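Local coordinates for protein berberine bridge enzyme-like 28 (Arabidopsis thaliana, PDB 5D79) that carries FAD as a plant berberine bridge enzyme-like oxidoreductase and is involved in adaptation to salt stress, at residues A[68-73]-A[116-121]; A[58-63]-A[129-134]; A[435-440]-A[445-450]. All coordinates share one frame; numbering follows the deposited sequence.

Contact 1 (A[68-73]-A[116-121]); sequences PRFSVS and LSYIAY. With FAD (flavin-adenine dinucleotide), chain E.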
loop_
_atom_site.group_PDB
_atom_site.type_symbol
_atom_site.label_atom_id
_atom_site.label_comp_id
_atom_site.label_asym_id
_atom_site.label_seq_id
_atom_site.Cartn_x
_atom_site.Cartn_y
_atom_site.Cartn_z
ATOM N N PRO A 68 -12.240 7.877 5.261
ATOM C CA PRO A 68 -13.421 8.317 6.024
ATOM C C PRO A 68 -14.776 8.082 5.341
ATOM O O PRO A 68 -15.791 7.893 6.036
ATOM C CB PRO A 68 -13.167 9.816 6.210
ATOM C CG PRO A 68 -11.686 9.921 6.239
ATOM C CD PRO A 68 -11.194 8.913 5.238
ATOM N N ARG A 69 -14.786 8.073 4.010
ATOM C CA ARG A 69 -16.012 7.856 3.251
ATOM C C ARG A 69 -16.625 6.500 3.592
ATOM O O ARG A 69 -17.814 6.262 3.359
ATOM C CB ARG A 69 -15.739 7.963 1.746
ATOM C CG ARG A 69 -14.785 6.923 1.218
ATOM C CD ARG A 69 -14.454 7.148 -0.262
ATOM N NE ARG A 69 -15.470 6.639 -1.187
ATOM C CZ ARG A 69 -15.203 5.926 -2.282
ATOM N NH1 ARG A 69 -16.194 5.514 -3.063
ATOM N NH2 ARG A 69 -13.949 5.622 -2.601
ATOM N N PHE A 70 -15.808 5.613 4.152
ATOM C CA PHE A 70 -16.276 4.296 4.550
ATOM C C PHE A 70 -16.518 4.225 6.046
ATOM O O PHE A 70 -16.575 3.142 6.629
ATOM C CB PHE A 70 -15.279 3.226 4.128
ATOM C CG PHE A 70 -15.160 3.079 2.646
ATOM C CD1 PHE A 70 -16.246 2.654 1.894
ATOM C CD2 PHE A 70 -13.972 3.362 2.005
ATOM C CE1 PHE A 70 -16.148 2.513 0.522
ATOM C CE2 PHE A 70 -13.853 3.220 0.633
ATOM C CZ PHE A 70 -14.943 2.795 -0.113
ATOM N N SER A 71 -16.664 5.388 6.663
ATOM C CA SER A 71 -17.026 5.445 8.068
ATOM C C SER A 71 -18.450 5.955 8.229
ATOM O O SER A 71 -18.853 6.329 9.322
ATOM C CB SER A 71 -16.066 6.341 8.837
ATOM O OG SER A 71 -16.189 7.665 8.379
ATOM N N VAL A 72 -19.208 5.981 7.139
ATOM C CA VAL A 72 -20.568 6.507 7.186
ATOM C C VAL A 72 -21.552 5.435 7.675
ATOM O O VAL A 72 -21.274 4.236 7.571
ATOM C CB VAL A 72 -21.009 7.063 5.810
ATOM C CG1 VAL A 72 -20.275 8.363 5.511
ATOM C CG2 VAL A 72 -20.770 6.052 4.709
ATOM N N SER A 73 -22.689 5.867 8.224
ATOM C CA SER A 73 -23.625 4.951 8.873
ATOM C C SER A 73 -24.286 3.988 7.882
ATOM O O SER A 73 -24.753 2.914 8.262
ATOM C CB SER A 73 -24.698 5.738 9.647
ATOM O OG SER A 73 -25.474 6.559 8.792
ATOM N N LEU A 116 -11.860 -2.724 2.936
ATOM C CA LEU A 116 -12.216 -4.144 3.038
ATOM C C LEU A 116 -11.652 -4.847 4.261
ATOM O O LEU A 116 -11.883 -6.044 4.441
ATOM C CB LEU A 116 -11.762 -4.902 1.793
ATOM C CG LEU A 116 -12.466 -4.556 0.491
ATOM C CD1 LEU A 116 -12.123 -5.586 -0.560
ATOM C CD2 LEU A 116 -13.971 -4.455 0.704
ATOM N N SER A 117 -10.911 -4.110 5.089
ATOM C CA SER A 117 -10.380 -4.637 6.350
ATOM C C SER A 117 -11.363 -4.449 7.515
ATOM O O SER A 117 -11.245 -5.091 8.566
ATOM C CB SER A 117 -9.047 -3.965 6.679
ATOM O OG SER A 117 -9.165 -2.556 6.627
ATOM N N TYR A 118 -12.330 -3.560 7.320
ATOM C CA TYR A 118 -13.349 -3.313 8.333
ATOM C C TYR A 118 -14.737 -3.273 7.706
ATOM O O TYR A 118 -15.703 -2.931 8.370
ATOM C CB TYR A 118 -13.065 -2.010 9.091
ATOM C CG TYR A 118 -12.886 -0.815 8.191
ATOM C CD1 TYR A 118 -11.649 -0.525 7.637
ATOM C CD2 TYR A 118 -13.955 0.021 7.888
ATOM C CE1 TYR A 118 -11.476 0.563 6.802
ATOM C CE2 TYR A 118 -13.798 1.112 7.048
ATOM C CZ TYR A 118 -12.551 1.380 6.511
ATOM O OH TYR A 118 -12.372 2.462 5.677
ATOM N N ILE A 119 -14.831 -3.626 6.428
ATOM C CA ILE A 119 -16.121 -3.796 5.761
ATOM C C ILE A 119 -16.212 -5.123 5.025
ATOM O O ILE A 119 -15.335 -5.457 4.235
ATOM C CB ILE A 119 -16.405 -2.703 4.713
ATOM C CG1 ILE A 119 -16.160 -1.304 5.271
ATOM C CG2 ILE A 119 -17.832 -2.849 4.162
ATOM C CD1 ILE A 119 -16.312 -0.227 4.223
ATOM N N ALA A 120 -17.282 -5.863 5.286
ATOM C CA ALA A 120 -17.668 -6.994 4.454
ATOM C C ALA A 120 -19.056 -6.711 3.904
ATOM O O ALA A 120 -19.915 -6.181 4.617
ATOM C CB ALA A 120 -17.652 -8.299 5.247
ATOM N N TYR A 121 -19.285 -7.047 2.641
ATOM C CA TYR A 121 -20.581 -6.764 2.035
ATOM C C TYR A 121 -21.482 -7.999 1.951
ATOM O O TYR A 121 -21.012 -9.101 1.696
ATOM C CB TYR A 121 -20.384 -6.149 0.648
ATOM C CG TYR A 121 -19.785 -4.758 0.691
ATOM C CD1 TYR A 121 -20.554 -3.664 1.055
ATOM C CD2 TYR A 121 -18.450 -4.539 0.370
ATOM C CE1 TYR A 121 -20.019 -2.395 1.098
ATOM C CE2 TYR A 121 -17.902 -3.270 0.409
ATOM C CZ TYR A 121 -18.694 -2.199 0.772
ATOM O OH TYR A 121 -18.169 -0.924 0.822
HETATM P PA FAD E . -5.563 -2.424 6.238
HETATM O O1A FAD E . -6.890 -1.862 5.794
HETATM O O2A FAD E . -5.488 -2.643 7.732
HETATM O O5B FAD E . -5.249 -3.779 5.416
HETATM C C5B FAD E . -5.428 -3.845 4.009
HETATM C C4B FAD E . -5.632 -5.281 3.505
HETATM O O4B FAD E . -4.645 -6.121 4.075
HETATM C C3B FAD E . -6.992 -5.826 3.918
HETATM O O3B FAD E . -7.530 -6.666 2.918
HETATM C C2B FAD E . -6.675 -6.607 5.180
HETATM O O2B FAD E . -7.586 -7.668 5.405
HETATM C C1B FAD E . -5.240 -7.069 4.944
HETATM N N9A FAD E . -4.435 -7.224 6.175
HETATM C C8A FAD E . -4.011 -6.257 7.059
HETATM N N7A FAD E . -3.280 -6.857 8.034
HETATM C C5A FAD E . -3.229 -8.188 7.788
HETATM C C6A FAD E . -2.632 -9.263 8.446
HETATM N N6A FAD E . -1.743 -9.063 9.412
HETATM N N1A FAD E . -2.764 -10.538 7.931
HETATM C C2A FAD E . -3.473 -10.745 6.769
HETATM N N3A FAD E . -4.066 -9.676 6.125
HETATM C C4A FAD E . -3.947 -8.423 6.620
HETATM N N1 FAD E . 1.079 1.783 -0.815
HETATM C C2 FAD E . 2.310 1.809 -1.449
HETATM O O2 FAD E . 2.947 0.764 -1.624
HETATM N N3 FAD E . 2.833 3.026 -1.870
HETATM C C4 FAD E . 2.146 4.212 -1.672
HETATM O O4 FAD E . 2.691 5.280 -1.955
HETATM C C4X FAD E . 0.916 4.183 -1.013
HETATM N N5 FAD E . 0.260 5.357 -0.676
HETATM C C5X FAD E . -0.785 5.316 0.236
HETATM C C6 FAD E . -1.306 6.483 0.791
HETATM C C7 FAD E . -2.364 6.427 1.703
HETATM C C7M FAD E . -2.924 7.690 2.284
HETATM C C8 FAD E . -2.877 5.191 2.101
HETATM C C8M FAD E . -4.029 5.102 3.059
HETATM C C9 FAD E . -2.360 4.026 1.545
HETATM C C9A FAD E . -1.352 4.086 0.578
HETATM N N10 FAD E . -0.855 2.931 -0.006
HETATM C C10 FAD E . 0.408 2.959 -0.562
HETATM C "C1'" FAD E . -1.643 1.658 0.040
HETATM C "C2'" FAD E . -1.336 0.796 1.250
HETATM O "O2'" FAD E . -0.012 0.319 1.154
HETATM C "C3'" FAD E . -2.341 -0.350 1.265
HETATM O "O3'" FAD E . -3.626 0.189 1.486
HETATM C "C4'" FAD E . -2.069 -1.334 2.376
HETATM O "O4'" FAD E . -2.632 -2.579 2.055
HETATM C "C5'" FAD E . -2.754 -0.863 3.640
HETATM O "O5'" FAD E . -2.225 -1.577 4.733
HETATM P P FAD E . -2.874 -1.307 6.174
HETATM O O1P FAD E . -2.399 -2.348 7.152
HETATM O O2P FAD E . -2.551 0.084 6.659
HETATM O O3P FAD E . -4.434 -1.373 5.770
#
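Beside the diphosphate of the FAD site, loop 116-121 receives F70, which packs against Y118, I119 and Y121. The F70 CB methylene is the meeting point: the phenol oxygen Y118 OH comes within 3.4 Å of F70 CB, and the end methyl I119 CD1 lies 3.6 Å from the same carbon. With CG anti to its carbonyl carbon (chi1 -66°), F70 sends its ring on past that methyl, and F70 CE1 comes to 4.0 Å from Y121 OH. All three loop side chains cross F70 at about a right angle. The backbone of F70 joins in as well, its O lying in the plane of the Y118 ring at the edge, 3.5 Å from Y118 CE2. R69 lies along its neighbour, CG over one face of the F70 ring toward the rim and the guanidinium centred on F70 CZ. One residue before Y118, S117 OG donates a 2.5 Å hydrogen bond to FAD O1A. At the two ends of the segment, L116 O bonds to R105 and Y121 N to E523. No hydrogen bond crosses between 68-73 and 116-121, which implies that van der Waals packing, of I119 CD1 and two phenol oxygens on F70, joins the segments, while S117 makes the bond to the FAD phosphate.

Contact 2 (A[58-63]-A[129-134]); sequences FSILDS and DLRNLR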
loop_
_atom_site.group_PDB
_atom_site.type_symbol
_atom_site.label_atom_id
_atom_site.label_comp_id
_atom_site.label_asym_id
_atom_site.label_seq_id
_atom_site.Cartn_x
_atom_site.Cartn_y
_atom_site.Cartn_z
ATOM N N PHE A 58 -17.889 1.942 18.627
ATOM C CA PHE A 58 -17.842 2.752 17.413
ATOM C C PHE A 58 -16.538 3.534 17.338
ATOM O O PHE A 58 -16.078 3.878 16.252
ATOM C CB PHE A 58 -19.046 3.687 17.350
ATOM C CG PHE A 58 -20.347 2.958 17.247
ATOM C CD1 PHE A 58 -20.979 2.477 18.387
ATOM C CD2 PHE A 58 -20.923 2.715 16.007
ATOM C CE1 PHE A 58 -22.171 1.787 18.292
ATOM C CE2 PHE A 58 -22.120 2.028 15.906
ATOM C CZ PHE A 58 -22.743 1.563 17.048
ATOM N N SER A 59 -15.944 3.774 18.503
ATOM C CA SER A 59 -14.659 4.455 18.627
ATOM C C SER A 59 -13.506 3.569 18.180
ATOM O O SER A 59 -12.597 4.021 17.481
ATOM C CB SER A 59 -14.425 4.875 20.071
ATOM O OG SER A 59 -14.187 3.726 20.868
ATOM N N ILE A 60 -13.535 2.313 18.619
ATOM C CA ILE A 60 -12.534 1.328 18.212
ATOM C C ILE A 60 -12.609 1.093 16.701
ATOM O O ILE A 60 -11.583 0.994 16.027
ATOM C CB ILE A 60 -12.715 -0.013 18.964
ATOM C CG1 ILE A 60 -12.313 0.140 20.433
ATOM C CG2 ILE A 60 -11.880 -1.107 18.327
ATOM C CD1 ILE A 60 -10.809 0.166 20.645
ATOM N N LEU A 61 -13.829 1.031 16.173
ATOM C CA LEU A 61 -14.040 0.832 14.742
ATOM C C LEU A 61 -13.641 2.058 13.930
ATOM O O LEU A 61 -13.026 1.933 12.868
ATOM C CB LEU A 61 -15.503 0.492 14.452
ATOM C CG LEU A 61 -15.852 0.293 12.975
ATOM C CD1 LEU A 61 -15.090 -0.895 12.397
ATOM C CD2 LEU A 61 -17.361 0.131 12.786
ATOM N N ASP A 62 -14.008 3.238 14.427
ATOM C CA ASP A 62 -13.790 4.475 13.692
ATOM C C ASP A 62 -12.320 4.863 13.680
ATOM O O ASP A 62 -11.858 5.523 12.748
ATOM C CB ASP A 62 -14.614 5.618 14.299
ATOM C CG ASP A 62 -15.565 6.257 13.302
ATOM O OD1 ASP A 62 -15.086 6.926 12.358
ATOM O OD2 ASP A 62 -16.796 6.112 13.484
ATOM N N SER A 63 -11.590 4.442 14.710
ATOM C CA SER A 63 -10.246 4.971 14.979
ATOM C C SER A 63 -9.224 4.783 13.850
ATOM O O SER A 63 -8.475 5.710 13.529
ATOM C CB SER A 63 -9.687 4.358 16.270
ATOM O OG SER A 63 -10.324 3.135 16.583
ATOM N N ASP A 129 -8.840 -6.544 14.825
ATOM C CA ASP A 129 -8.025 -5.328 14.806
ATOM C C ASP A 129 -6.703 -5.605 15.524
ATOM O O ASP A 129 -6.697 -5.982 16.699
ATOM C CB ASP A 129 -8.791 -4.170 15.466
ATOM C CG ASP A 129 -8.127 -2.794 15.261
ATOM O OD1 ASP A 129 -6.909 -2.648 15.498
ATOM O OD2 ASP A 129 -8.850 -1.840 14.885
ATOM N N LEU A 130 -5.592 -5.408 14.815
ATOM C CA LEU A 130 -4.268 -5.805 15.307
ATOM C C LEU A 130 -3.527 -4.697 16.033
ATOM O O LEU A 130 -2.329 -4.812 16.282
ATOM C CB LEU A 130 -3.403 -6.299 14.151
ATOM C CG LEU A 130 -3.957 -7.532 13.442
ATOM C CD1 LEU A 130 -3.175 -7.816 12.187
ATOM C CD2 LEU A 130 -3.912 -8.721 14.379
ATOM N N ARG A 131 -4.249 -3.643 16.393
ATOM C CA ARG A 131 -3.660 -2.458 16.998
ATOM C C ARG A 131 -2.795 -2.722 18.237
ATOM O O ARG A 131 -1.899 -1.946 18.532
ATOM C CB ARG A 131 -4.767 -1.477 17.367
ATOM C CG ARG A 131 -5.668 -1.926 18.511
ATOM C CD ARG A 131 -6.753 -0.907 18.699
ATOM N NE ARG A 131 -7.229 -0.474 17.393
ATOM C CZ ARG A 131 -8.156 0.454 17.197
ATOM N NH1 ARG A 131 -8.718 1.064 18.232
ATOM N NH2 ARG A 131 -8.518 0.770 15.960
ATOM N N ASN A 132 -3.061 -3.810 18.955
ATOM C CA ASN A 132 -2.338 -4.109 20.192
ATOM C C ASN A 132 -1.056 -4.901 19.972
ATOM O O ASN A 132 -0.197 -4.957 20.854
ATOM C CB ASN A 132 -3.240 -4.874 21.165
ATOM C CG ASN A 132 -4.327 -4.005 21.756
ATOM O OD1 ASN A 132 -4.195 -2.777 21.812
ATOM N ND2 ASN A 132 -5.409 -4.636 22.211
ATOM N N LEU A 133 -0.939 -5.523 18.800
ATOM C CA LEU A 133 0.246 -6.303 18.458
ATOM C C LEU A 133 1.115 -5.544 17.460
ATOM O O LEU A 133 1.058 -5.785 16.255
ATOM C CB LEU A 133 -0.148 -7.674 17.894
ATOM C CG LEU A 133 -0.930 -8.598 18.829
ATOM C CD1 LEU A 133 -1.301 -9.908 18.142
ATOM C CD2 LEU A 133 -0.127 -8.852 20.093
ATOM N N ARG A 134 1.923 -4.626 17.978
ATOM C CA ARG A 134 2.738 -3.762 17.137
ATOM C C ARG A 134 4.171 -3.671 17.640
ATOM O O ARG A 134 4.866 -2.678 17.397
ATOM C CB ARG A 134 2.120 -2.364 17.055
ATOM C CG ARG A 134 1.911 -1.681 18.383
ATOM C CD ARG A 134 1.293 -0.319 18.169
ATOM N NE ARG A 134 0.299 -0.008 19.187
ATOM C CZ ARG A 134 -0.234 1.196 19.372
ATOM N NH1 ARG A 134 -1.141 1.379 20.324
ATOM N NH2 ARG A 134 0.147 2.216 18.613
#
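An Asx turn at the end of strand 125-129 presents R131 to I60 and S63 of helix 58-63, in the chain segment whose L130 lines the FAD pocket. D129 makes the turn by accepting R131 N on OD1, at 3.0 Å. R131 then bends at chi3 (41°), which brings its guanidinium back beside the same carboxylate: R131 NE donates to D129 OD1 at 2.9 Å from above the carboxylate plane, and R131 NH2 forms a salt bridge of 2.8 Å with D129 OD2. The far end of the guanidinium faces the helix. R131 NH1 and NH2 both donate to S63 OG, at 3.1 and 3.0 Å, an end-on grip on one oxygen that sits just 7° out of the guanidinium plane. A weak bond, bent to 122°, runs from R131 NH2 to the carbonyl I60 O at 3.1 Å. Over one face lies the methyl I60 CG2, while I60 CD1 approaches to 3.3 Å from R131 NH1. The carboxylate has a second charged partner, R107, which salt-bridges D129 OD2 and also donates to L61 O. With R131 replaced by an alanine, S63 OG would probably lose both of these guanidinium donors, D129 part of its balancing charge, and I60 the group packed against it. D129 thus sets R131 in place from behind for its hold on S63, and the two arginines around one carboxylate imply that it is likely to stay ionised while tying the helix to the turn after strand 125-129.

Contact 3 (A[435-440]-A[445-450]); sequences EEEDKN and DKYLKW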
loop_
_atom_site.group_PDB
_atom_site.type_symbol
_atom_site.label_atom_id
_atom_site.label_comp_id
_atom_site.label_asym_id
_atom_site.label_seq_id
_atom_site.Cartn_x
_atom_site.Cartn_y
_atom_site.Cartn_z
ATOM N N GLU A 435 -13.807 15.085 4.395
ATOM C CA GLU A 435 -14.751 14.074 4.863
ATOM C C GLU A 435 -16.145 14.635 5.147
ATOM O O GLU A 435 -17.136 13.904 5.099
ATOM C CB GLU A 435 -14.201 13.393 6.116
ATOM C CG GLU A 435 -13.816 14.354 7.221
ATOM C CD GLU A 435 -13.210 13.648 8.410
ATOM O OE1 GLU A 435 -13.472 12.442 8.590
ATOM O OE2 GLU A 435 -12.460 14.299 9.163
ATOM N N GLU A 436 -16.205 15.929 5.452
ATOM C CA GLU A 436 -17.459 16.652 5.655
ATOM C C GLU A 436 -18.450 16.420 4.525
ATOM O O GLU A 436 -19.639 16.235 4.752
ATOM C CB GLU A 436 -17.182 18.152 5.783
ATOM C CG GLU A 436 -16.548 18.566 7.101
ATOM C CD GLU A 436 -15.063 18.211 7.231
ATOM O OE1 GLU A 436 -14.451 17.686 6.268
ATOM O OE2 GLU A 436 -14.504 18.465 8.321
ATOM N N GLU A 437 -17.933 16.431 3.302
ATOM C CA GLU A 437 -18.741 16.322 2.092
ATOM C C GLU A 437 -19.443 14.973 1.946
ATOM O O GLU A 437 -20.452 14.874 1.240
ATOM C CB GLU A 437 -17.864 16.581 0.859
ATOM C CG GLU A 437 -17.244 17.971 0.830
ATOM C CD GLU A 437 -16.271 18.166 -0.321
ATOM O OE1 GLU A 437 -16.270 17.334 -1.256
ATOM O OE2 GLU A 437 -15.501 19.153 -0.281
ATOM N N ASP A 438 -18.917 13.946 2.614
ATOM C CA ASP A 438 -19.465 12.593 2.516
ATOM C C ASP A 438 -20.939 12.481 2.957
ATOM O O ASP A 438 -21.596 11.485 2.677
ATOM C CB ASP A 438 -18.613 11.623 3.334
ATOM C CG ASP A 438 -17.250 11.361 2.713
ATOM O OD1 ASP A 438 -17.143 11.198 1.478
ATOM O OD2 ASP A 438 -16.270 11.302 3.476
ATOM N N LYS A 439 -21.448 13.501 3.641
ATOM C CA LYS A 439 -22.847 13.553 4.080
ATOM C C LYS A 439 -23.852 13.430 2.918
ATOM O O LYS A 439 -24.995 13.031 3.133
ATOM C CB LYS A 439 -23.091 14.860 4.842
ATOM C CG LYS A 439 -22.710 16.078 4.010
ATOM C CD LYS A 439 -22.628 17.367 4.795
ATOM C CE LYS A 439 -21.748 18.384 4.062
ATOM N NZ LYS A 439 -21.758 18.196 2.575
ATOM N N ASN A 440 -23.423 13.779 1.703
ATOM C CA ASN A 440 -24.264 13.727 0.501
ATOM C C ASN A 440 -23.546 12.969 -0.616
ATOM O O ASN A 440 -22.809 13.572 -1.405
ATOM C CB ASN A 440 -24.633 15.146 0.028
ATOM C CG ASN A 440 -25.798 15.163 -0.972
ATOM O OD1 ASN A 440 -26.223 14.123 -1.464
ATOM N ND2 ASN A 440 -26.308 16.354 -1.273
ATOM N N ASP A 445 -19.866 12.169 -5.781
ATOM C CA ASP A 445 -19.859 11.424 -7.035
ATOM C C ASP A 445 -18.895 12.027 -8.053
ATOM O O ASP A 445 -18.252 11.303 -8.815
ATOM C CB ASP A 445 -21.262 11.385 -7.645
ATOM C CG ASP A 445 -22.057 10.163 -7.232
ATOM O OD1 ASP A 445 -21.568 9.373 -6.395
ATOM O OD2 ASP A 445 -23.189 10.009 -7.751
ATOM N N LYS A 446 -18.804 13.352 -8.070
ATOM C CA LYS A 446 -18.005 14.050 -9.068
ATOM C C LYS A 446 -16.517 13.677 -8.989
ATOM O O LYS A 446 -15.791 13.766 -9.985
ATOM C CB LYS A 446 -18.189 15.564 -8.919
ATOM C CG LYS A 446 -17.604 16.165 -7.644
ATOM C CD LYS A 446 -18.105 17.595 -7.418
ATOM C CE LYS A 446 -17.643 18.161 -6.073
ATOM N NZ LYS A 446 -18.454 19.341 -5.624
ATOM N N TYR A 447 -16.078 13.250 -7.807
ATOM C CA TYR A 447 -14.699 12.831 -7.587
ATOM C C TYR A 447 -14.440 11.439 -8.168
ATOM O O TYR A 447 -13.417 11.189 -8.816
ATOM C CB TYR A 447 -14.375 12.833 -6.092
ATOM C CG TYR A 447 -14.533 14.170 -5.384
ATOM C CD1 TYR A 447 -13.696 15.238 -5.681
ATOM C CD2 TYR A 447 -15.500 14.352 -4.390
ATOM C CE1 TYR A 447 -13.824 16.460 -5.023
ATOM C CE2 TYR A 447 -15.631 15.565 -3.729
ATOM C CZ TYR A 447 -14.789 16.613 -4.051
ATOM O OH TYR A 447 -14.898 17.822 -3.412
ATOM N N LEU A 448 -15.367 10.528 -7.909
ATOM C CA LEU A 448 -15.333 9.198 -8.507
ATOM C C LEU A 448 -15.297 9.315 -10.027
ATOM O O LEU A 448 -14.420 8.740 -10.686
ATOM C CB LEU A 448 -16.550 8.375 -8.068
ATOM C CG LEU A 448 -16.400 7.474 -6.841
ATOM C CD1 LEU A 448 -15.552 8.115 -5.771
ATOM C CD2 LEU A 448 -17.755 7.125 -6.287
ATOM N N LYS A 449 -16.253 10.072 -10.568
ATOM C CA LYS A 449 -16.347 10.293 -12.004
ATOM C C LYS A 449 -15.061 10.857 -12.568
ATOM O O LYS A 449 -14.634 10.442 -13.640
ATOM C CB LYS A 449 -17.508 11.230 -12.340
ATOM C CG LYS A 449 -18.887 10.590 -12.153
ATOM C CD LYS A 449 -20.030 11.528 -12.536
ATOM C CE LYS A 449 -21.365 10.916 -12.169
ATOM N NZ LYS A 449 -21.391 10.481 -10.740
ATOM N N TRP A 450 -14.450 11.795 -11.842
ATOM C CA TRP A 450 -13.193 12.407 -12.260
ATOM C C TRP A 450 -12.097 11.352 -12.400
ATOM O O TRP A 450 -11.404 11.285 -13.423
ATOM C CB TRP A 450 -12.742 13.503 -11.273
ATOM C CG TRP A 450 -11.518 14.219 -11.781
ATOM C CD1 TRP A 450 -11.491 15.304 -12.611
ATOM C CD2 TRP A 450 -10.140 13.859 -11.549
ATOM N NE1 TRP A 450 -10.189 15.654 -12.893
ATOM C CE2 TRP A 450 -9.341 14.781 -12.256
ATOM C CE3 TRP A 450 -9.507 12.851 -10.808
ATOM C CZ2 TRP A 450 -7.936 14.727 -12.239
ATOM C CZ3 TRP A 450 -8.113 12.802 -10.798
ATOM C CH2 TRP A 450 -7.347 13.735 -11.507
#
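E437 sets its carboxylate against the hydroxyl edge of the Y447 ring. Y447 OH donates to E437 OE1 at 2.6 Å, a short bond taken on the syn lone pair, the side that faces the other carboxylate oxygen. Carboxylate and ring are nearly coplanar, 18° apart, so E437 OE1 also lies close along the ring edge, 3.1 Å from Y447 CE2. E437 OE2 is more distant, at 3.5 Å from Y447 OH. The glutamate gets there by an extended chain: CG stands anti to the carbonyl carbon, and beyond it the chain runs straight (chi2 174°). The bond bridges a turn between two elements of the fold. Strand 425-434 of the seven-stranded antiparallel sheet gives way to the 3-10 segment 435-439, and the chain then enters helix 441-458, whose Y447 points back to that segment. The backbone bond from N440 N to E437 O, 3.2 Å, lies within the turn itself. Around the tyrosine, K446 CG sits over the centre of one ring face, 4.2 Å above it, and W433 stacks with the ring. W433 is held in turn by D438, which accepts its indole NE1 and uses its other oxygen for S364. K446 NZ stands 5.3 Å from E437 OE1, not in contact, though its charge would probably favour the ionised glutamate.

In the fold
Following the chain from its N terminus, helix 58-63 opens contact 2, and the loop 68-73 just after it opens contact 1. Contact 1 closes first, at 116-121; contact 2 closes at 129-134, so the smaller loop is nested in the larger. They touch where S71 meets D62 and Y118 meets L61; between them the two contacts tie the region of helix 58-63 to the loops before and after strand 125-129. Contact 3 comes later, in series, and closes a short local turn between strand 425-434 and helix 441-458. It reaches contact 1 through P68 and R69, which pack on E435 and D438; contacts 2 and 3 do not touch, their nearest atoms being about 7 Å apart.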